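Local coordinates for protein THB11 (Chlamydomonas reinhardtii, PDB 6TD7) that binds heme b, with cyanide captured here at its distal side, as a truncated hemoglobin domain that probably binds oxygen, at residues Val27-Asp38 and Gly98-Leu109. Numbering follows the deposited sequence. Where two conformers were deposited one is given.
Sequences VVELFYRKLYAD and GMKYFEEAMTEL. With CYN (cyanide ion), chain C.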
ATOM      1  N   VAL A  27     -10.788   0.844  -4.316  1.00 13.92           N
ATOM      2  CA  VAL A  27      -9.375   0.879  -4.692  1.00  9.01           C
ATOM      3  C   VAL A  27      -8.598  -0.185  -3.922  1.00  6.78           C
ATOM      4  O   VAL A  27      -7.845  -0.975  -4.506  1.00  9.51           O
ATOM      5  CB  VAL A  27      -8.789   2.281  -4.446  1.00  8.89           C
ATOM      6  CG1 VAL A  27      -7.267   2.247  -4.506  1.00 11.40           C
ATOM      7  CG2 VAL A  27      -9.337   3.284  -5.453  1.00 12.64           C
ATOM      8  N   VAL A  28      -8.759  -0.212  -2.596  1.00 11.93           N
ATOM      9  CA  VAL A  28      -8.012  -1.165  -1.778  1.00 12.61           C
ATOM     10  C   VAL A  28      -8.390  -2.595  -2.139  1.00 11.37           C
ATOM     11  O   VAL A  28      -7.532  -3.484  -2.194  1.00 13.50           O
ATOM     12  CB  VAL A  28      -8.249  -0.892  -0.280  1.00 14.55           C
ATOM     13  CG1 VAL A  28      -7.501  -1.922   0.574  1.00 15.71           C
ATOM     14  CG2 VAL A  28      -7.819   0.510   0.072  1.00 12.04           C
ATOM     15  N   GLU A  29      -9.676  -2.850  -2.383  0.51  9.82           N
ATOM     16  CA  GLU A  29     -10.091  -4.215  -2.698  0.51 15.31           C
ATOM     17  C   GLU A  29      -9.528  -4.661  -4.041  0.51 11.67           C
ATOM     18  O   GLU A  29      -9.103  -5.812  -4.193  0.51  9.87           O
ATOM     19  CB  GLU A  29     -11.616  -4.319  -2.679  0.51 13.31           C
ATOM     20  CG  GLU A  29     -12.198  -4.259  -1.273  0.51 18.10           C
ATOM     21  CD  GLU A  29     -13.708  -4.097  -1.246  0.51 18.72           C
ATOM     22  OE1 GLU A  29     -14.309  -3.821  -2.307  0.51 18.53           O
ATOM     23  OE2 GLU A  29     -14.293  -4.242  -0.153  0.51 16.60           O
ATOM     24  N   LEU A  30      -9.511  -3.762  -5.026  1.00 14.11           N
ATOM     25  CA  LEU A  30      -8.908  -4.090  -6.314  1.00 12.06           C
ATOM     26  C   LEU A  30      -7.400  -4.265  -6.181  1.00 12.83           C
ATOM     27  O   LEU A  30      -6.820  -5.186  -6.771  1.00 10.17           O
ATOM     28  CB  LEU A  30      -9.254  -2.986  -7.307  1.00 12.30           C
ATOM     29  CG  LEU A  30      -8.823  -3.083  -8.763  1.00 12.86           C
ATOM     30  CD1 LEU A  30      -9.194  -4.428  -9.353  1.00 16.95           C
ATOM     31  CD2 LEU A  30      -9.485  -1.934  -9.523  1.00 12.39           C
ATOM     32  N   PHE A  31      -6.753  -3.384  -5.418  1.00 11.61           N
ATOM     33  CA  PHE A  31      -5.339  -3.554  -5.089  1.00 10.39           C
ATOM     34  C   PHE A  31      -5.058  -4.964  -4.588  1.00  9.48           C
ATOM     35  O   PHE A  31      -4.156  -5.645  -5.092  1.00 13.29           O
ATOM     36  CB  PHE A  31      -4.939  -2.499  -4.050  1.00 12.02           C
ATOM     37  CG  PHE A  31      -3.612  -2.753  -3.381  1.00  7.38           C
ATOM     38  CD1 PHE A  31      -2.421  -2.573  -4.065  1.00 11.94           C
ATOM     39  CD2 PHE A  31      -3.561  -3.144  -2.050  1.00 15.70           C
ATOM     40  CE1 PHE A  31      -1.200  -2.799  -3.439  1.00  8.88           C
ATOM     41  CE2 PHE A  31      -2.346  -3.370  -1.416  1.00 15.36           C
ATOM     42  CZ  PHE A  31      -1.165  -3.198  -2.109  1.00  9.27           C
ATOM     43  N   TYR A  32      -5.822  -5.434  -3.601  1.00 11.63           N
ATOM     44  CA  TYR A  32      -5.553  -6.767  -3.068  1.00 11.89           C
ATOM     45  C   TYR A  32      -5.886  -7.857  -4.078  1.00 12.20           C
ATOM     46  O   TYR A  32      -5.198  -8.883  -4.127  1.00 10.67           O
ATOM     47  CB  TYR A  32      -6.312  -6.984  -1.762  1.00 12.30           C
ATOM     48  CG  TYR A  32      -5.586  -6.376  -0.590  1.00 13.76           C
ATOM     49  CD1 TYR A  32      -4.428  -6.956  -0.085  1.00 14.27           C
ATOM     50  CD2 TYR A  32      -6.042  -5.208  -0.004  1.00 15.37           C
ATOM     51  CE1 TYR A  32      -3.751  -6.387   0.980  1.00 13.45           C
ATOM     52  CE2 TYR A  32      -5.380  -4.639   1.057  1.00 15.49           C
ATOM     53  CZ  TYR A  32      -4.236  -5.226   1.545  1.00 15.96           C
ATOM     54  OH  TYR A  32      -3.602  -4.631   2.608  1.00 15.28           O
ATOM     55  N   ARG A  33      -6.910  -7.658  -4.903  1.00 12.68           N
ATOM     56  CA  ARG A  33      -7.192  -8.641  -5.944  1.00 11.24           C
ATOM     57  C   ARG A  33      -5.998  -8.791  -6.883  1.00 14.32           C
ATOM     58  O   ARG A  33      -5.599  -9.911  -7.221  1.00 13.55           O
ATOM     59  CB  ARG A  33      -8.448  -8.241  -6.713  1.00 16.99           C
ATOM     60  CG  ARG A  33      -9.251  -9.421  -7.233  1.00 32.17           C
ATOM     61  CD  ARG A  33     -10.750  -9.160  -7.135  1.00 31.06           C
ATOM     62  NE  ARG A  33     -11.157  -8.071  -8.017  1.00 24.60           N
ATOM     63  CZ  ARG A  33     -11.877  -7.013  -7.649  1.00 26.02           C
ATOM     64  NH1 ARG A  33     -12.310  -6.875  -6.404  1.00 36.28           N
ATOM     65  NH2 ARG A  33     -12.174  -6.091  -8.552  1.00 34.54           N
ATOM     66  N   LYS A  34      -5.403  -7.670  -7.299  1.00 12.98           N
ATOM     67  CA  LYS A  34      -4.229  -7.729  -8.161  1.00 10.94           C
ATOM     68  C   LYS A  34      -3.048  -8.391  -7.459  1.00 13.60           C
ATOM     69  O   LYS A  34      -2.329  -9.196  -8.063  1.00 12.98           O
ATOM     70  CB  LYS A  34      -3.853  -6.317  -8.616  1.00 12.60           C
ATOM     71  CG  LYS A  34      -4.855  -5.691  -9.569  1.00 14.62           C
ATOM     72  CD  LYS A  34      -4.721  -4.173  -9.603  1.00 16.31           C
ATOM     73  CE  LYS A  34      -5.636  -3.554 -10.647  1.00 21.63           C
ATOM     74  NZ  LYS A  34      -5.154  -3.804 -12.037  1.00 20.51           N
ATOM     75  N   LEU A  35      -2.821  -8.047  -6.185  1.00 11.53           N
ATOM     76  CA  LEU A  35      -1.698  -8.615  -5.447  1.00 12.93           C
ATOM     77  C   LEU A  35      -1.754 -10.136  -5.437  1.00 14.05           C
ATOM     78  O   LEU A  35      -0.772 -10.814  -5.756  1.00 15.89           O
ATOM     79  CB  LEU A  35      -1.690  -8.115  -4.002  1.00 13.59           C
ATOM     80  CG  LEU A  35      -1.145  -6.750  -3.593  1.00 26.46           C
ATOM     81  CD1 LEU A  35      -0.869  -6.786  -2.081  1.00 19.67           C
ATOM     82  CD2 LEU A  35       0.098  -6.342  -4.354  1.00 19.68           C
ATOM     83  N   TYR A  36      -2.899 -10.686  -5.028  1.00 13.02           N
ATOM     84  CA  TYR A  36      -3.032 -12.127  -4.865  1.00 14.02           C
ATOM     85  C   TYR A  36      -3.060 -12.859  -6.196  1.00 19.14           C
ATOM     86  O   TYR A  36      -2.845 -14.074  -6.226  1.00 18.60           O
ATOM     87  CB  TYR A  36      -4.298 -12.437  -4.063  1.00 18.94           C
ATOM     88  CG  TYR A  36      -4.111 -12.337  -2.565  1.00 17.04           C
ATOM     89  CD1 TYR A  36      -4.210 -11.116  -1.913  1.00 16.03           C
ATOM     90  CD2 TYR A  36      -3.834 -13.465  -1.804  1.00 15.58           C
ATOM     91  CE1 TYR A  36      -4.035 -11.021  -0.544  1.00 18.78           C
ATOM     92  CE2 TYR A  36      -3.662 -13.379  -0.436  1.00 19.71           C
ATOM     93  CZ  TYR A  36      -3.766 -12.156   0.187  1.00 18.80           C
ATOM     94  OH  TYR A  36      -3.593 -12.070   1.546  1.00 17.10           O
ATOM     95  N   ALA A  37      -3.325 -12.154  -7.291  1.00 15.37           N
ATOM     96  CA  ALA A  37      -3.285 -12.733  -8.624  1.00 16.55           C
ATOM     97  C   ALA A  37      -1.894 -12.704  -9.242  1.00 22.24           C
ATOM     98  O   ALA A  37      -1.710 -13.233 -10.343  1.00 20.76           O
ATOM     99  CB  ALA A  37      -4.265 -11.993  -9.539  1.00 17.89           C
ATOM    100  N   ASP A  38      -0.913 -12.115  -8.570  1.00 13.91           N
ATOM    101  CA  ASP A  38       0.412 -11.988  -9.176  1.00 17.73           C
ATOM    102  C   ASP A  38       1.291 -13.167  -8.778  1.00 17.53           C
ATOM    103  O   ASP A  38       1.439 -13.445  -7.583  1.00 15.81           O
ATOM    104  CB  ASP A  38       1.070 -10.684  -8.749  1.00 19.82           C
ATOM    105  CG  ASP A  38       2.411 -10.467  -9.414  1.00 17.31           C
ATOM    106  OD1 ASP A  38       3.391 -11.125  -9.011  1.00 19.04           O
ATOM    107  OD2 ASP A  38       2.479  -9.645 -10.351  1.00 19.21           O
ATOM    108  N   GLY A  98       3.763  -3.922  -6.110  1.00 12.43           N
ATOM    109  CA  GLY A  98       2.650  -3.491  -5.282  1.00 13.26           C
ATOM    110  C   GLY A  98       2.227  -2.065  -5.572  1.00 13.77           C
ATOM    111  O   GLY A  98       1.033  -1.765  -5.649  1.00 10.17           O
ATOM    112  N   MET A  99       3.196  -1.159  -5.731  1.00 16.47           N
ATOM    113  CA  MET A  99       2.846   0.230  -6.018  1.00 12.64           C
ATOM    114  C   MET A  99       2.222   0.371  -7.403  1.00 13.40           C
ATOM    115  O   MET A  99       1.287   1.157  -7.589  1.00 13.87           O
ATOM    116  CB  MET A  99       4.078   1.125  -5.861  1.00 11.60           C
ATOM    117  CG  MET A  99       4.237   1.624  -4.420  1.00 16.78           C
ATOM    118  SD  MET A  99       5.705   2.625  -4.076  1.00 25.13           S
ATOM    119  CE  MET A  99       6.981   1.710  -4.939  1.00 26.10           C
ATOM    120  N   LYS A 100       2.717  -0.389  -8.385  1.00 15.66           N
ATOM    121  CA  LYS A 100       2.072  -0.424  -9.694  1.00 11.89           C
ATOM    122  C   LYS A 100       0.605  -0.816  -9.562  1.00 14.09           C
ATOM    123  O   LYS A 100      -0.278  -0.190 -10.160  1.00 10.86           O
ATOM    124  CB  LYS A 100       2.814  -1.401 -10.612  1.00 11.78           C
ATOM    125  CG  LYS A 100       2.233  -1.557 -12.023  1.00 18.69           C
ATOM    126  CD  LYS A 100       1.990  -3.030 -12.385  1.00 36.66           C
ATOM    127  CE  LYS A 100       2.419  -3.353 -13.814  1.00 38.14           C
ATOM    128  NZ  LYS A 100       1.326  -3.987 -14.599  1.00 49.62           N
ATOM    129  N   TYR A 101       0.323  -1.850  -8.766  1.00  9.95           N
ATOM    130  CA  TYR A 101      -1.042  -2.348  -8.646  1.00  8.38           C
ATOM    131  C   TYR A 101      -1.946  -1.368  -7.904  1.00 12.75           C
ATOM    132  O   TYR A 101      -3.138  -1.270  -8.220  1.00 14.57           O
ATOM    133  CB  TYR A 101      -1.038  -3.700  -7.938  1.00  6.64           C
ATOM    134  CG  TYR A 101      -0.536  -4.835  -8.793  1.00 11.48           C
ATOM    135  CD1 TYR A 101      -0.869  -4.915 -10.137  1.00 15.87           C
ATOM    136  CD2 TYR A 101       0.268  -5.828  -8.256  1.00  9.10           C
ATOM    137  CE1 TYR A 101      -0.419  -5.953 -10.919  1.00 16.36           C
ATOM    138  CE2 TYR A 101       0.724  -6.871  -9.032  1.00 16.50           C
ATOM    139  CZ  TYR A 101       0.377  -6.928 -10.363  1.00 19.97           C
ATOM    140  OH  TYR A 101       0.826  -7.961 -11.149  1.00 21.71           O
ATOM    141  N   PHE A 102      -1.415  -0.652  -6.917  1.00  7.27           N
ATOM    142  CA  PHE A 102      -2.225   0.360  -6.248  1.00  8.52           C
ATOM    143  C   PHE A 102      -2.569   1.483  -7.213  1.00 13.21           C
ATOM    144  O   PHE A 102      -3.705   1.973  -7.236  1.00 13.27           O
ATOM    145  CB  PHE A 102      -1.486   0.903  -5.029  1.00  8.64           C
ATOM    146  CG  PHE A 102      -2.368   1.631  -4.066  1.00 13.79           C
ATOM    147  CD1 PHE A 102      -2.630   2.979  -4.233  1.00 16.88           C
ATOM    148  CD2 PHE A 102      -2.939   0.963  -2.995  1.00 13.72           C
ATOM    149  CE1 PHE A 102      -3.443   3.647  -3.351  1.00 10.50           C
ATOM    150  CE2 PHE A 102      -3.750   1.629  -2.105  1.00 15.47           C
ATOM    151  CZ  PHE A 102      -4.006   2.973  -2.286  1.00 17.64           C
ATOM    152  N   GLU A 103      -1.599   1.884  -8.036  1.00 11.86           N
ATOM    153  CA  GLU A 103      -1.845   2.899  -9.053  1.00 13.14           C
ATOM    154  C   GLU A 103      -2.840   2.413 -10.098  1.00  8.58           C
ATOM    155  O   GLU A 103      -3.710   3.172 -10.543  1.00 12.50           O
ATOM    156  CB  GLU A 103      -0.520   3.286  -9.711  1.00 14.15           C
ATOM    157  CG  GLU A 103      -0.625   4.338 -10.795  1.00 19.79           C
ATOM    158  CD  GLU A 103       0.665   4.479 -11.580  1.00 30.16           C
ATOM    159  OE1 GLU A 103       1.093   5.625 -11.827  1.00 30.35           O
ATOM    160  OE2 GLU A 103       1.258   3.441 -11.945  1.00 33.18           O
ATOM    161  N   GLU A 104      -2.712   1.151 -10.529  1.00  9.49           N
ATOM    162  CA  GLU A 104      -3.664   0.593 -11.484  1.00 13.44           C
ATOM    163  C   GLU A 104      -5.078   0.598 -10.919  1.00 12.70           C
ATOM    164  O   GLU A 104      -6.043   0.901 -11.631  1.00 10.37           O
ATOM    165  CB  GLU A 104      -3.264  -0.836 -11.860  1.00 14.29           C
ATOM    166  CG  GLU A 104      -2.040  -0.942 -12.746  1.00 17.73           C
ATOM    167  CD  GLU A 104      -1.740  -2.368 -13.178  1.00 24.88           C
ATOM    168  OE1 GLU A 104      -0.788  -2.548 -13.963  1.00 29.16           O
ATOM    169  OE2 GLU A 104      -2.446  -3.305 -12.743  1.00 18.30           O
ATOM    170  N   ALA A 105      -5.220   0.233  -9.641  1.00 12.10           N
ATOM    171  CA  ALA A 105      -6.531   0.237  -9.005  1.00 13.15           C
ATOM    172  C   ALA A 105      -7.155   1.627  -9.027  1.00  9.74           C
ATOM    173  O   ALA A 105      -8.345   1.774  -9.322  1.00  9.32           O
ATOM    174  CB  ALA A 105      -6.417  -0.276  -7.569  1.00  8.45           C
ATOM    175  N   MET A 106      -6.369   2.661  -8.717  1.00  7.21           N
ATOM    176  CA  MET A 106      -6.900   4.021  -8.785  1.00 10.40           C
ATOM    177  C   MET A 106      -7.271   4.393 -10.216  1.00 10.45           C
ATOM    178  O   MET A 106      -8.311   5.019 -10.453  1.00 10.80           O
ATOM    179  CB  MET A 106      -5.888   5.018  -8.221  1.00 11.24           C
ATOM    180  CG  MET A 106      -5.813   5.047  -6.698  1.00 15.86           C
ATOM    181  SD  MET A 106      -4.756   6.374  -6.090  1.00 12.40           S
ATOM    182  CE  MET A 106      -3.182   5.847  -6.746  1.00 16.29           C
ATOM    183  N   THR A 107      -6.437   4.015 -11.186  1.00 10.66           N
ATOM    184  CA  THR A 107      -6.745   4.317 -12.581  1.00  9.41           C
ATOM    185  C   THR A 107      -8.051   3.654 -13.006  1.00 10.49           C
ATOM    186  O   THR A 107      -8.913   4.282 -13.631  1.00  9.95           O
ATOM    187  CB  THR A 107      -5.603   3.850 -13.490  1.00 11.49           C
ATOM    188  OG1 THR A 107      -4.379   4.499 -13.122  1.00 12.41           O
ATOM    189  CG2 THR A 107      -5.924   4.148 -14.953  1.00 14.11           C
ATOM    190  N   GLU A 108      -8.203   2.369 -12.680  1.00 11.07           N
ATOM    191  CA  GLU A 108      -9.353   1.602 -13.139  1.00  9.91           C
ATOM    192  C   GLU A 108     -10.658   2.065 -12.513  1.00 11.83           C
ATOM    193  O   GLU A 108     -11.726   1.775 -13.062  1.00 12.93           O
ATOM    194  CB  GLU A 108      -9.119   0.118 -12.853  1.00 10.80           C
ATOM    195  CG  GLU A 108      -8.124  -0.501 -13.814  1.00 19.32           C
ATOM    196  CD  GLU A 108      -7.517  -1.791 -13.312  1.00 18.23           C
ATOM    197  OE1 GLU A 108      -8.226  -2.592 -12.663  1.00 16.90           O
ATOM    198  OE2 GLU A 108      -6.315  -2.001 -13.574  1.00 18.27           O
ATOM    199  N   LEU A 109     -10.607   2.783 -11.395  1.00 11.55           N
ATOM    200  CA  LEU A 109     -11.805   3.326 -10.771  0.67 13.56           C
ATOM    201  C   LEU A 109     -12.057   4.781 -11.147  1.00 20.99           C
ATOM    202  O   LEU A 109     -13.020   5.377 -10.655  1.00 18.14           O
ATOM    203  CB  LEU A 109     -11.715   3.169  -9.250  0.67 15.99           C
ATOM    204  CG  LEU A 109     -11.970   1.715  -8.834  0.67 14.66           C
ATOM    205  CD1 LEU A 109     -11.328   1.365  -7.508  0.67 16.01           C
ATOM    206  CD2 LEU A 109     -13.474   1.443  -8.782  0.67 17.03           C
TER
HETATM  207  C   CYN C 202       0.221  -4.873   2.503  1.00 18.99           C
HETATM  208  N   CYN C 202      -0.892  -5.180   2.583  1.00 19.54           N
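Phe31 and Phe102 meet edge to face where the two helices come closest, and their contact illustrates how a helix crossing can be greasy on one side and charged on the other. The edge of Phe102 points at the face of Phe31, with planes at 67° and centroids 5.4 Å apart. Leu35 CG covers the opposite face of Phe31. Val27 CG1, set anti to its own nitrogen (chi1 166°), lies over a face of Phe102 and also reaches Met106 CG. Ala105 is small enough to let the backbones close in: its CB rests 3.5 Å from Val27 O. Helices 21-36 and 92-108 are the B and G helices of the globin fold, here in its truncated two-over-two form; the axes of segments 27-36 and 98-108 approach to 8.3 Å. One turn on from Phe31, Leu35 CD2 lies against Gly98, which itself touches the heme, while Tyr32, whose CB leaves CA away from the other helix, hydrogen-bonds through OH to cyanide N at 2.8 Å. On the solvent side, Lys34 lays its CB over the Tyr101 ring and fits as a knob among Tyr101, Glu104, Ala105 and Glu108. A bend at chi4 (-73°) brings NZ between two carboxylates, 2.6 Å from Glu108 OE2 on the syn side and 2.8 Å from Glu104 OE2 on the anti side. Lys100 holds the other oxygen of Glu104, extending the network along the surface. Tyr101 OH instead reaches the buried Asp38, donating a very short 2.5 Å bond to OD2, while Asp38 OD1 accepts from the backbone N of Gln40 and Leu41.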